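Local coordinates for DUF4875 domain-containing protein (Desulfovibrio piger, PDB 4LG3) that is of unknown function but belongs to the DUF4875 family, its chain folding into a mixed beta sheet accompanied by helices, at residues R24-V29 against V75-L80; G89-A94 against R121-Q126; A96-D101 against D110-T115; K129-W134 against V167-V172. All blocks are in the same frame, centred on the assembly; numbering follows the deposited sequence.

Contact 1 of 4, residues R24-V29 against V75-L80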
loop_
_atom_site.group_PDB
_atom_site.type_symbol
_atom_site.label_atom_id
_atom_site.label_comp_id
_atom_site.label_asym_id
_atom_site.label_seq_id
_atom_site.Cartn_x
_atom_site.Cartn_y
_atom_site.Cartn_z
ATOM N N ARG A 24 14.526 -21.200 -0.126
ATOM C CA ARG A 24 13.322 -20.543 0.358
ATOM C C ARG A 24 13.175 -19.199 -0.336
ATOM O O ARG A 24 13.653 -18.173 0.156
ATOM C CB ARG A 24 13.384 -20.409 1.888
ATOM C CG ARG A 24 12.077 -19.999 2.506
ATOM C CD ARG A 24 11.953 -20.449 3.932
ATOM N NE ARG A 24 10.602 -20.151 4.401
ATOM C CZ ARG A 24 9.605 -21.027 4.407
ATOM N NH1 ARG A 24 9.814 -22.285 4.039
ATOM N NH2 ARG A 24 8.394 -20.657 4.794
ATOM N N LEU A 25 12.539 -19.235 -1.501
ATOM C CA LEU A 25 12.287 -18.076 -2.338
ATOM C C LEU A 25 11.211 -17.181 -1.726
ATOM O O LEU A 25 10.102 -17.638 -1.435
ATOM C CB LEU A 25 11.874 -18.507 -3.772
ATOM C CG LEU A 25 11.379 -17.383 -4.741
ATOM C CD1 LEU A 25 12.526 -16.619 -5.339
ATOM C CD2 LEU A 25 10.546 -17.968 -5.865
ATOM N N ARG A 26 11.552 -15.902 -1.562
ATOM C CA ARG A 26 10.649 -14.856 -1.115
ATOM C C ARG A 26 10.245 -13.995 -2.329
ATOM O O ARG A 26 11.082 -13.700 -3.183
ATOM C CB ARG A 26 11.303 -14.014 -0.029
ATOM C CG ARG A 26 10.395 -12.949 0.543
ATOM C CD ARG A 26 11.053 -12.225 1.692
ATOM N NE ARG A 26 10.173 -11.173 2.191
ATOM C CZ ARG A 26 10.226 -10.653 3.407
ATOM N NH1 ARG A 26 11.150 -11.054 4.270
ATOM N NH2 ARG A 26 9.353 -9.725 3.774
ATOM N N TYR A 27 8.966 -13.623 -2.428
ATOM C CA TYR A 27 8.537 -12.775 -3.530
ATOM C C TYR A 27 7.871 -11.569 -2.942
ATOM O O TYR A 27 6.895 -11.697 -2.204
ATOM C CB TYR A 27 7.644 -13.535 -4.491
ATOM C CG TYR A 27 7.629 -12.960 -5.890
ATOM C CD1 TYR A 27 8.710 -13.137 -6.753
ATOM C CD2 TYR A 27 6.511 -12.305 -6.381
ATOM C CE1 TYR A 27 8.688 -12.629 -8.054
ATOM C CE2 TYR A 27 6.475 -11.803 -7.676
ATOM C CZ TYR A 27 7.561 -11.980 -8.518
ATOM O OH TYR A 27 7.499 -11.508 -9.812
ATOM N N ASN A 28 8.448 -10.386 -3.188
ATOM C CA ASN A 28 7.922 -9.127 -2.636
ATOM C C ASN A 28 7.198 -8.380 -3.715
ATOM O O ASN A 28 7.722 -8.213 -4.826
ATOM C CB ASN A 28 9.018 -8.275 -2.006
ATOM C CG ASN A 28 9.814 -9.017 -0.967
ATOM O OD1 ASN A 28 9.275 -9.523 0.006
ATOM N ND2 ASN A 28 11.116 -9.120 -1.176
ATOM N N VAL A 29 5.950 -7.977 -3.410
ATOM C CA VAL A 29 5.099 -7.302 -4.389
ATOM C C VAL A 29 4.436 -6.069 -3.793
ATOM O O VAL A 29 3.909 -6.110 -2.679
ATOM C CB VAL A 29 4.013 -8.291 -4.968
ATOM C CG1 VAL A 29 3.212 -7.631 -6.089
ATOM C CG2 VAL A 29 4.636 -9.594 -5.466
ATOM N N VAL A 75 7.563 -17.831 0.447
ATOM C CA VAL A 75 7.183 -16.643 1.214
ATOM C C VAL A 75 6.776 -15.552 0.246
ATOM O O VAL A 75 7.471 -15.328 -0.751
ATOM C CB VAL A 75 8.346 -16.132 2.147
ATOM C CG1 VAL A 75 7.862 -15.046 3.115
ATOM C CG2 VAL A 75 8.993 -17.269 2.897
ATOM N N VAL A 76 5.684 -14.837 0.565
ATOM C CA VAL A 76 5.200 -13.737 -0.266
ATOM C C VAL A 76 4.817 -12.568 0.615
ATOM O O VAL A 76 4.001 -12.711 1.513
ATOM C CB VAL A 76 4.024 -14.163 -1.187
ATOM C CG1 VAL A 76 3.512 -12.991 -2.018
ATOM C CG2 VAL A 76 4.423 -15.311 -2.098
ATOM N N SER A 77 5.391 -11.408 0.333
ATOM C CA SER A 77 5.077 -10.145 0.999
ATOM C C SER A 77 4.334 -9.247 0.047
ATOM O O SER A 77 4.777 -9.052 -1.076
ATOM C CB SER A 77 6.337 -9.455 1.505
ATOM O OG SER A 77 6.695 -9.992 2.762
ATOM N N ILE A 78 3.169 -8.755 0.469
ATOM C CA ILE A 78 2.332 -7.844 -0.337
ATOM C C ILE A 78 2.174 -6.500 0.398
ATOM O O ILE A 78 1.855 -6.481 1.575
ATOM C CB ILE A 78 0.938 -8.447 -0.709
ATOM C CG1 ILE A 78 1.040 -9.857 -1.334
ATOM C CG2 ILE A 78 0.100 -7.489 -1.570
ATOM C CD1 ILE A 78 1.648 -9.984 -2.708
ATOM N N THR A 79 2.391 -5.399 -0.302
ATOM C CA THR A 79 2.155 -4.057 0.218
ATOM C C THR A 79 1.176 -3.378 -0.720
ATOM O O THR A 79 1.449 -3.274 -1.924
ATOM C CB THR A 79 3.437 -3.206 0.394
ATOM O OG1 THR A 79 4.361 -3.918 1.210
ATOM C CG2 THR A 79 3.152 -1.844 1.032
ATOM N N LEU A 80 0.033 -2.926 -0.165
ATOM C CA LEU A 80 -0.941 -2.169 -0.919
ATOM C C LEU A 80 -0.666 -0.688 -0.677
ATOM O O LEU A 80 -0.734 -0.226 0.461
ATOM C CB LEU A 80 -2.382 -2.557 -0.552
ATOM C CG LEU A 80 -3.525 -1.726 -1.141
ATOM C CD1 LEU A 80 -3.639 -1.930 -2.649
ATOM C CD2 LEU A 80 -4.832 -2.070 -0.452
HETATM O O HOH W 1 5.953 -5.887 -0.041
#
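The guanidinium group of Arg26 meets Ser77 through NH2, which donates to Ser77 OG at 2.9 Å; the hydroxyl lies 32° out of the guanidinium plane, so the approach is neither squarely over a face nor in the plane. From the same group NE donates to Asn28 OD1, 2.9 Å away, in the carbonyl plane and on a lone pair of that amide oxygen. Two bent bonds thus restrain the Arg26 head, and Ser77 OG has a further partner in Thr97 OG1 on the next strand. The other guanidinium, that of Arg24, sets NE 3.6 Å from Val75 CG2, the side chains crossing at about a right angle, while its nitrogens bond to Asp101 and Gly104. The segments belong to two parallel neighbours of the mixed sheet, strands 26-36 and 75-81, whose connection passes through strand 42-44 and helix 53-71; the short segments differ by 11° in direction. Their amides alternate in donating: Tyr27 N reaches Val75 O at 2.8 Å, Ser77 N reaches Tyr27 O at 3.0 Å, and Val29 N reaches Ser77 O at 2.8 Å. On the face bearing Tyr27, Val29 and Ile78, the last two side chains lie alongside each other. With chi1 at -51°, Ile78 sends CG1 away from its carbonyl carbon, and CD1 comes within 3.7 Å of Val29 CB. The Tyr27 ring leads away from Val76 to Glu15, which its OH engages.

Contact 2 of 4, residues G89-A94 against R121-Q126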
loop_
_atom_site.group_PDB
_atom_site.type_symbol
_atom_site.label_atom_id
_atom_site.label_comp_id
_atom_site.label_asym_id
_atom_site.label_seq_id
_atom_site.Cartn_x
_atom_site.Cartn_y
_atom_site.Cartn_z
ATOM N N GLY A 89 5.015 10.060 -2.251
ATOM C CA GLY A 89 3.895 10.469 -3.090
ATOM C C GLY A 89 2.730 9.512 -2.918
ATOM O O GLY A 89 1.763 9.545 -3.686
ATOM N N LYS A 90 2.823 8.636 -1.899
ATOM C CA LYS A 90 1.849 7.578 -1.605
ATOM C C LYS A 90 2.119 7.052 -0.226
ATOM O O LYS A 90 3.180 7.352 0.337
ATOM C CB LYS A 90 1.944 6.418 -2.648
ATOM C CG LYS A 90 3.250 5.642 -2.531
ATOM C CD LYS A 90 3.616 4.779 -3.719
ATOM C CE LYS A 90 4.905 4.062 -3.396
ATOM N NZ LYS A 90 5.435 3.366 -4.567
ATOM N N THR A 91 1.160 6.263 0.324
ATOM C CA THR A 91 1.271 5.641 1.648
ATOM C C THR A 91 0.740 4.219 1.598
ATOM O O THR A 91 0.073 3.845 0.656
ATOM C CB THR A 91 0.543 6.459 2.752
ATOM O OG1 THR A 91 -0.846 6.587 2.443
ATOM C CG2 THR A 91 1.187 7.803 3.034
ATOM N N VAL A 92 1.016 3.450 2.637
ATOM C CA VAL A 92 0.604 2.063 2.830
ATOM C C VAL A 92 -0.828 2.024 3.329
ATOM O O VAL A 92 -1.133 2.617 4.362
ATOM C CB VAL A 92 1.559 1.340 3.832
ATOM C CG1 VAL A 92 1.117 -0.091 4.108
ATOM C CG2 VAL A 92 2.981 1.372 3.322
ATOM N N LEU A 93 -1.681 1.289 2.606
ATOM C CA LEU A 93 -3.068 1.032 2.973
ATOM C C LEU A 93 -3.222 -0.347 3.658
ATOM O O LEU A 93 -4.110 -0.522 4.483
ATOM C CB LEU A 93 -3.981 1.104 1.742
ATOM C CG LEU A 93 -4.165 2.457 1.058
ATOM C CD1 LEU A 93 -5.252 2.371 0.011
ATOM C CD2 LEU A 93 -4.465 3.596 2.080
ATOM N N ALA A 94 -2.356 -1.317 3.324
ATOM C CA ALA A 94 -2.429 -2.671 3.864
ATOM C C ALA A 94 -1.179 -3.443 3.545
ATOM O O ALA A 94 -0.542 -3.182 2.520
ATOM C CB ALA A 94 -3.649 -3.414 3.270
ATOM N N ARG A 121 -9.744 2.691 6.515
ATOM C CA ARG A 121 -10.372 3.059 5.223
ATOM C C ARG A 121 -9.316 3.426 4.195
ATOM O O ARG A 121 -8.160 3.653 4.569
ATOM C CB ARG A 121 -11.315 4.266 5.408
ATOM C CG ARG A 121 -10.627 5.525 5.962
ATOM C CD ARG A 121 -11.436 6.778 5.694
ATOM N NE ARG A 121 -10.811 7.987 6.237
ATOM C CZ ARG A 121 -10.084 8.850 5.532
ATOM N NH1 ARG A 121 -9.868 8.648 4.239
ATOM N NH2 ARG A 121 -9.582 9.928 6.109
ATOM N N GLY A 122 -9.730 3.561 2.936
ATOM C CA GLY A 122 -8.869 4.070 1.873
ATOM C C GLY A 122 -8.890 5.590 1.873
ATOM O O GLY A 122 -9.402 6.200 2.814
ATOM N N LEU A 123 -8.383 6.234 0.822
ATOM C CA LEU A 123 -8.299 7.702 0.825
ATOM C C LEU A 123 -9.237 8.368 -0.175
ATOM O O LEU A 123 -9.616 7.770 -1.183
ATOM C CB LEU A 123 -6.838 8.166 0.554
ATOM C CG LEU A 123 -5.670 7.487 1.348
ATOM C CD1 LEU A 123 -4.364 8.184 1.078
ATOM C CD2 LEU A 123 -5.914 7.480 2.869
ATOM N N THR A 124 -9.609 9.624 0.110
ATOM C CA THR A 124 -10.476 10.421 -0.765
ATOM C C THR A 124 -9.656 10.911 -1.953
ATOM O O THR A 124 -8.426 10.966 -1.874
ATOM C CB THR A 124 -11.108 11.615 -0.007
ATOM O OG1 THR A 124 -10.089 12.533 0.374
ATOM C CG2 THR A 124 -11.890 11.204 1.213
ATOM N N ALA A 125 -10.325 11.325 -3.026
ATOM C CA ALA A 125 -9.649 11.891 -4.201
ATOM C C ALA A 125 -8.773 13.080 -3.790
ATOM O O ALA A 125 -7.661 13.224 -4.298
ATOM C CB ALA A 125 -10.674 12.325 -5.236
ATOM N N GLN A 126 -9.269 13.910 -2.839
ATOM C CA GLN A 126 -8.538 15.080 -2.342
ATOM C C GLN A 126 -7.281 14.667 -1.569
ATOM O O GLN A 126 -6.223 15.260 -1.769
ATOM C CB GLN A 126 -9.428 15.957 -1.478
ATOM C CG GLN A 126 -8.904 17.373 -1.401
ATOM C CD GLN A 126 -9.555 18.154 -0.317
ATOM O OE1 GLN A 126 -9.436 17.833 0.869
ATOM N NE2 GLN A 126 -10.202 19.229 -0.701
#
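Leu93 and Leu123 meet at a beta bulge: Leu93 and Ala94 both face Leu80 of the adjoining strand, a classic bulge at the start of strand 92-98. The leucine side chains cross obliquely, with Leu93 CD2 lying 4.1 Å from Leu123 CG, so one methyl rests against the branch point of the other residue. The second methyl of Leu93, CD1, turns to the backbone and comes within 4.4 Å of Gly122 CA. Both leucines hold CG opposite the carbonyl carbon, with chi1 at -67° for Leu93 and -47° for Leu123, and CB of each residue points toward the other segment. Thr91 meets Leu123 differently, at about a right angle: its OG1 is 4.1 Å from Leu123 CD1. That hydroxyl sits between the backbone N and the carbonyl carbon, the crowded position, and has its polar partner in Gln131 NE2. No hydrogen bond joins the two segments; the contact is buried apolar packing between the sheet and the turn leading into helix 125-137. Thr124 is the N-cap of that helix, its side chain capping a backbone N in the first turn, while Glu127 OE1 accepts from Thr124 N in return, as in a capping box. Glu127 also forms a salt bridge with Arg121, whose NH1 curls back to Gly122 O at 2.9 Å, a bond in the carbonyl plane but tilted from the guanidinium plane.

Contact 3 of 4, residues A96-D101 against D110-T115. With SO4 (sulfate ion), chain D.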
loop_
_atom_site.group_PDB
_atom_site.type_symbol
_atom_site.label_atom_id
_atom_site.label_comp_id
_atom_site.label_asym_id
_atom_site.label_seq_id
_atom_site.Cartn_x
_atom_site.Cartn_y
_atom_site.Cartn_z
ATOM N N ALA A 96 0.597 -7.782 4.160
ATOM C CA ALA A 96 0.458 -9.184 4.542
ATOM C C ALA A 96 1.631 -9.996 4.025
ATOM O O ALA A 96 2.042 -9.840 2.870
ATOM C CB ALA A 96 -0.859 -9.768 4.012
ATOM N N THR A 97 2.167 -10.866 4.888
ATOM C CA THR A 97 3.211 -11.814 4.542
ATOM C C THR A 97 2.605 -13.228 4.738
ATOM O O THR A 97 2.009 -13.527 5.762
ATOM C CB THR A 97 4.507 -11.534 5.307
ATOM O OG1 THR A 97 4.983 -10.208 4.963
ATOM C CG2 THR A 97 5.586 -12.566 4.994
ATOM N N TYR A 98 2.750 -14.054 3.722
ATOM C CA TYR A 98 2.230 -15.407 3.615
ATOM C C TYR A 98 3.334 -16.427 3.362
ATOM O O TYR A 98 4.098 -16.285 2.400
ATOM C CB TYR A 98 1.222 -15.438 2.459
ATOM C CG TYR A 98 0.529 -16.766 2.203
ATOM C CD1 TYR A 98 0.101 -17.572 3.262
ATOM C CD2 TYR A 98 0.208 -17.164 0.906
ATOM C CE1 TYR A 98 -0.600 -18.755 3.032
ATOM C CE2 TYR A 98 -0.493 -18.348 0.665
ATOM C CZ TYR A 98 -0.878 -19.149 1.732
ATOM O OH TYR A 98 -1.574 -20.312 1.523
ATOM N N ALA A 99 3.410 -17.448 4.228
ATOM C CA ALA A 99 4.328 -18.591 4.156
ATOM C C ALA A 99 3.464 -19.866 4.149
ATOM O O ALA A 99 3.166 -20.395 5.221
ATOM C CB ALA A 99 5.297 -18.569 5.324
ATOM N N PRO A 100 2.986 -20.322 2.952
ATOM C CA PRO A 100 2.058 -21.475 2.902
ATOM C C PRO A 100 2.452 -22.708 3.735
ATOM O O PRO A 100 1.565 -23.365 4.267
ATOM C CB PRO A 100 2.006 -21.845 1.405
ATOM C CG PRO A 100 2.408 -20.642 0.684
ATOM C CD PRO A 100 3.203 -19.750 1.606
ATOM N N ASP A 101 3.750 -23.020 3.848
ATOM C CA ASP A 101 4.225 -24.196 4.585
ATOM C C ASP A 101 4.284 -23.975 6.138
ATOM O O ASP A 101 4.658 -24.896 6.865
ATOM C CB ASP A 101 5.600 -24.673 4.043
ATOM C CG ASP A 101 6.818 -23.799 4.348
ATOM O OD1 ASP A 101 6.649 -22.733 4.982
ATOM O OD2 ASP A 101 7.928 -24.165 3.915
ATOM N N ASP A 110 7.217 -20.377 12.999
ATOM C CA ASP A 110 6.011 -21.186 13.172
ATOM C C ASP A 110 4.781 -20.322 12.904
ATOM O O ASP A 110 3.973 -20.064 13.801
ATOM C CB ASP A 110 5.981 -21.845 14.573
ATOM C CG ASP A 110 4.786 -22.753 14.808
ATOM O OD1 ASP A 110 4.531 -23.636 13.954
ATOM O OD2 ASP A 110 4.081 -22.554 15.826
ATOM N N TRP A 111 4.665 -19.836 11.669
ATOM C CA TRP A 111 3.525 -19.023 11.255
ATOM C C TRP A 111 3.328 -19.118 9.776
ATOM O O TRP A 111 4.287 -19.345 9.036
ATOM C CB TRP A 111 3.642 -17.549 11.693
ATOM C CG TRP A 111 4.879 -16.816 11.265
ATOM C CD1 TRP A 111 5.957 -16.512 12.045
ATOM C CD2 TRP A 111 5.097 -16.153 10.004
ATOM N NE1 TRP A 111 6.854 -15.739 11.340
ATOM C CE2 TRP A 111 6.340 -15.478 10.095
ATOM C CE3 TRP A 111 4.349 -16.037 8.819
ATOM C CZ2 TRP A 111 6.868 -14.733 9.034
ATOM C CZ3 TRP A 111 4.881 -15.321 7.756
ATOM C CH2 TRP A 111 6.124 -14.681 7.866
ATOM N N THR A 112 2.077 -18.894 9.342
ATOM C CA THR A 112 1.638 -18.911 7.950
ATOM C C THR A 112 1.376 -17.475 7.509
ATOM O O THR A 112 1.696 -17.107 6.384
ATOM C CB THR A 112 0.410 -19.830 7.819
ATOM O OG1 THR A 112 0.735 -21.090 8.431
ATOM C CG2 THR A 112 -0.030 -20.045 6.362
ATOM N N TRP A 113 0.796 -16.669 8.400
ATOM C CA TRP A 113 0.485 -15.265 8.131
ATOM C C TRP A 113 1.135 -14.362 9.184
ATOM O O TRP A 113 1.140 -14.686 10.372
ATOM C CB TRP A 113 -1.037 -15.034 8.065
ATOM C CG TRP A 113 -1.684 -15.681 6.870
ATOM C CD1 TRP A 113 -2.246 -16.924 6.812
ATOM C CD2 TRP A 113 -1.844 -15.107 5.561
ATOM N NE1 TRP A 113 -2.742 -17.164 5.548
ATOM C CE2 TRP A 113 -2.526 -16.058 4.767
ATOM C CE3 TRP A 113 -1.475 -13.880 4.983
ATOM C CZ2 TRP A 113 -2.828 -15.827 3.421
ATOM C CZ3 TRP A 113 -1.783 -13.647 3.650
ATOM C CH2 TRP A 113 -2.441 -14.614 2.881
ATOM N N ASN A 114 1.700 -13.244 8.735
ATOM C CA ASN A 114 2.340 -12.259 9.608
ATOM C C ASN A 114 2.315 -10.889 8.964
ATOM O O ASN A 114 2.025 -10.785 7.766
ATOM C CB ASN A 114 3.784 -12.657 9.898
ATOM C CG ASN A 114 4.302 -12.200 11.245
ATOM O OD1 ASN A 114 3.767 -11.291 11.893
ATOM N ND2 ASN A 114 5.368 -12.832 11.699
ATOM N N THR A 115 2.604 -9.841 9.752
ATOM C CA THR A 115 2.716 -8.442 9.323
ATOM C C THR A 115 1.397 -8.038 8.695
ATOM O O THR A 115 1.342 -7.495 7.577
ATOM C CB THR A 115 3.954 -8.243 8.392
ATOM O OG1 THR A 115 5.055 -9.004 8.888
ATOM C CG2 THR A 115 4.373 -6.777 8.275
HETATM S S SO4 D . -3.914 -21.051 4.571
HETATM O O1 SO4 D . -5.046 -21.497 3.747
HETATM O O2 SO4 D . -2.682 -21.219 3.796
HETATM O O3 SO4 D . -4.125 -19.646 4.974
HETATM O O4 SO4 D . -3.830 -21.878 5.776
#
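Tyr98 and Trp113 face each other across an antiparallel hairpin formed by consecutive strands 92-98 and 113-118. In backbone terms, Thr97 and Asn114 are the hydrogen-bonded pair: Thr97 N gives to Asn114 O at 2.9 Å and Asn114 N returns to Thr97 O at 3.0 Å. Beyond the non-hydrogen-bonded pair Tyr98-Trp113, Ala99 N continues the pairing to Thr112 O at 2.8 Å.

Among the aromatic contacts, the Tyr98 ring forms an offset stack on the six-membered ring of Trp113, centroids 4.3 Å apart and planes at 14°. Tyr98 CB adds a CH-pi contact over the same indole ring. Pro100 CD covers the opposite face of the Tyr98 ring, so the phenol is sandwiched. On the other side of the sheet, Thr97 CG2, placed opposite the backbone N by chi1 of -61°, meets the edge of the Trp111 indole at CH2, 3.6 Å away.

Polar groups at the rims of the stacked rings converge on a sulfate, probably from the crystallisation liquor, which lies near both ring planes. Tyr98 OH donates to sulfate O2 at 2.7 Å, and Trp113 NE1 to sulfate O3 at 2.9 Å, the latter bond nearly straight at 171°.

Contact 4 of 4, residues K129-W134 against V167-V172. With EDO (1,2-ethanediol), chain H.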
loop_
_atom_site.group_PDB
_atom_site.type_symbol
_atom_site.label_atom_id
_atom_site.label_comp_id
_atom_site.label_asym_id
_atom_site.label_seq_id
_atom_site.Cartn_x
_atom_site.Cartn_y
_atom_site.Cartn_z
ATOM N N LYS A 129 -4.752 13.448 -4.106
ATOM C CA LYS A 129 -4.209 14.594 -4.830
ATOM C C LYS A 129 -3.154 15.288 -3.962
ATOM O O LYS A 129 -2.107 15.669 -4.490
ATOM C CB LYS A 129 -5.339 15.582 -5.237
ATOM C CG LYS A 129 -4.889 16.805 -6.053
ATOM C CD LYS A 129 -4.717 16.499 -7.547
ATOM C CE LYS A 129 -3.528 17.211 -8.163
ATOM N NZ LYS A 129 -3.079 16.553 -9.424
ATOM N N ILE A 130 -3.406 15.427 -2.642
ATOM C CA ILE A 130 -2.472 16.086 -1.716
ATOM C C ILE A 130 -1.154 15.287 -1.700
ATOM O O ILE A 130 -0.070 15.895 -1.775
ATOM C CB ILE A 130 -3.085 16.278 -0.287
ATOM C CG1 ILE A 130 -4.218 17.313 -0.295
ATOM C CG2 ILE A 130 -2.023 16.682 0.742
ATOM C CD1 ILE A 130 -5.060 17.360 0.994
ATOM N N GLN A 131 -1.261 13.927 -1.645
ATOM C CA GLN A 131 -0.135 12.963 -1.662
ATOM C C GLN A 131 0.694 13.088 -2.922
ATOM O O GLN A 131 1.918 13.065 -2.859
ATOM C CB GLN A 131 -0.645 11.521 -1.576
ATOM C CG GLN A 131 -1.144 11.143 -0.208
ATOM C CD GLN A 131 -1.298 9.662 -0.111
ATOM O OE1 GLN A 131 -1.619 8.976 -1.088
ATOM N NE2 GLN A 131 -1.074 9.142 1.070
ATOM N N CYS A 132 0.008 13.228 -4.056
ATOM C CA CYS A 132 0.616 13.402 -5.368
ATOM C C CYS A 132 1.397 14.739 -5.426
ATOM O O CYS A 132 2.555 14.744 -5.868
ATOM C CB CYS A 132 -0.443 13.318 -6.461
ATOM S SG CYS A 132 0.222 13.467 -8.139
ATOM N N LEU A 133 0.789 15.847 -4.931
ATOM C CA LEU A 133 1.442 17.152 -4.878
ATOM C C LEU A 133 2.629 17.114 -3.932
ATOM O O LEU A 133 3.696 17.569 -4.312
ATOM C CB LEU A 133 0.473 18.261 -4.483
ATOM C CG LEU A 133 -0.677 18.565 -5.449
ATOM C CD1 LEU A 133 -1.509 19.724 -4.948
ATOM C CD2 LEU A 133 -0.175 18.851 -6.848
ATOM N N TRP A 134 2.469 16.485 -2.743
ATOM C CA TRP A 134 3.530 16.268 -1.748
ATOM C C TRP A 134 4.754 15.650 -2.421
ATOM O O TRP A 134 5.835 16.224 -2.347
ATOM C CB TRP A 134 3.036 15.347 -0.609
ATOM C CG TRP A 134 3.943 15.327 0.588
ATOM C CD1 TRP A 134 5.098 14.611 0.735
ATOM C CD2 TRP A 134 3.804 16.114 1.783
ATOM N NE1 TRP A 134 5.680 14.890 1.950
ATOM C CE2 TRP A 134 4.909 15.811 2.615
ATOM C CE3 TRP A 134 2.831 17.023 2.248
ATOM C CZ2 TRP A 134 5.057 16.368 3.899
ATOM C CZ3 TRP A 134 2.987 17.589 3.508
ATOM C CH2 TRP A 134 4.089 17.265 4.320
ATOM N N VAL A 167 -3.630 19.414 4.934
ATOM C CA VAL A 167 -2.512 18.978 4.089
ATOM C C VAL A 167 -1.520 18.107 4.891
ATOM O O VAL A 167 -0.869 18.579 5.817
ATOM C CB VAL A 167 -1.789 20.181 3.400
ATOM C CG1 VAL A 167 -0.553 19.736 2.625
ATOM C CG2 VAL A 167 -2.737 20.945 2.486
HETATM N N MSE A 168 -1.401 16.833 4.495
HETATM C CA MSE A 168 -0.497 15.835 5.065
HETATM C C MSE A 168 -0.346 14.687 4.103
HETATM O O MSE A 168 -1.260 14.414 3.311
HETATM C CB MSE A 168 -0.969 15.332 6.428
HETATM C CG MSE A 168 -2.275 14.552 6.387
HETATM SE SE MSE A 168 -3.120 14.716 8.108
HETATM C CE MSE A 168 -3.805 16.504 7.940
ATOM N N LEU A 169 0.816 14.017 4.162
ATOM C CA LEU A 169 1.115 12.884 3.318
ATOM C C LEU A 169 0.321 11.663 3.790
ATOM O O LEU A 169 -0.232 10.941 2.955
ATOM C CB LEU A 169 2.638 12.597 3.288
ATOM C CG LEU A 169 3.122 11.330 2.508
ATOM C CD1 LEU A 169 2.736 11.360 0.999
ATOM C CD2 LEU A 169 4.580 11.077 2.723
ATOM N N ASN A 170 0.270 11.441 5.122
ATOM C CA ASN A 170 -0.370 10.279 5.716
ATOM C C ASN A 170 -1.605 10.698 6.562
ATOM O O ASN A 170 -1.484 10.917 7.777
ATOM C CB ASN A 170 0.661 9.480 6.540
ATOM C CG ASN A 170 0.502 7.978 6.446
ATOM O OD1 ASN A 170 -0.602 7.430 6.287
ATOM N ND2 ASN A 170 1.619 7.278 6.540
ATOM N N PRO A 171 -2.806 10.791 5.922
ATOM C CA PRO A 171 -4.016 11.156 6.677
ATOM C C PRO A 171 -4.548 10.037 7.562
ATOM O O PRO A 171 -5.406 10.291 8.390
ATOM C CB PRO A 171 -5.046 11.473 5.574
ATOM C CG PRO A 171 -4.611 10.733 4.406
ATOM C CD PRO A 171 -3.115 10.545 4.495
ATOM N N VAL A 172 -4.103 8.791 7.338
ATOM C CA VAL A 172 -4.612 7.598 8.024
ATOM C C VAL A 172 -3.499 6.559 8.072
ATOM O O VAL A 172 -3.127 5.998 7.034
ATOM C CB VAL A 172 -5.894 7.018 7.311
ATOM C CG1 VAL A 172 -6.256 5.655 7.851
ATOM C CG2 VAL A 172 -7.100 7.947 7.424
HETATM C C1 EDO H . 8.517 14.418 4.596
HETATM O O1 EDO H . 8.195 13.985 3.255
HETATM C C2 EDO H . 7.366 14.113 5.656
HETATM O O2 EDO H . 6.529 12.971 5.292
#
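Helix residues Ile130 to Trp134 pass beside the non-regular segment 167-172, with CA atoms 5.1 Å apart between Gln131 and Leu169 and 6.5 Å apart between Ile130 and Val167. The polar link is made by the Gln131 amide, extended beyond CG: NE2 donates to Leu169 O at 2.7 Å, with an N-H...O angle of 170° and the oxygen almost in the amide plane. The donor sits nearly on the line of the Leu169 C=O bond. Ser82 OG holds OE1 of the same amide, and NE2 has a second partner just before strand 92-98, so both ends of the amide are held. Helix 125-137 is thus joined to the connection that leads from helix 149-160 to strand 175-176, and Leu160 and Leu152 of that second helix touch Ile130 and Trp134. Beside the amide, side chains pack through carbon. Leu169 crosses Trp134 at about a right angle and places CB over the five-membered ring, 3.9 Å from its centroid and 3° off the normal, a CH-pi contact. Chi1 of -167° turns the Trp134 indole opposite the backbone N, presenting this face to Leu169, while Val167 CG1 lies at the ring edge, 4.2 Å from Trp134 CZ3. Ile130 CG2 rests 3.9 Å from Val167 CG1. At another edge, Trp134 NE1 donates to O1 of an ethanediol, probably from the crystallisation liquor, at 3.0 Å; Arg138 binds the same ethanediol.

In the fold
Contacts 1 and 3 lie within one mixed sheet, and contact 2 reaches it through strand 92-98; strand 75-81 neighbours both 26-36 and 92-98, and 92-98 neighbours 113-118. Contact 1 closes first along the chain; contact 3 is nested inside the loop closed by contact 2, and contact 4 follows. Contacts 1 and 3, about 10 Å apart between centres, touch directly through neighbouring strands 75-81 and 92-98. Contacts 2 and 4 share helix 125-137, with centres about 8 Å apart. Contacts 3 and 4 lie on opposite sides of the chain's centre, about 31 Å between centres. Contact 2, which touches both contact 1 and contact 4, bridges the sheet and the helical part.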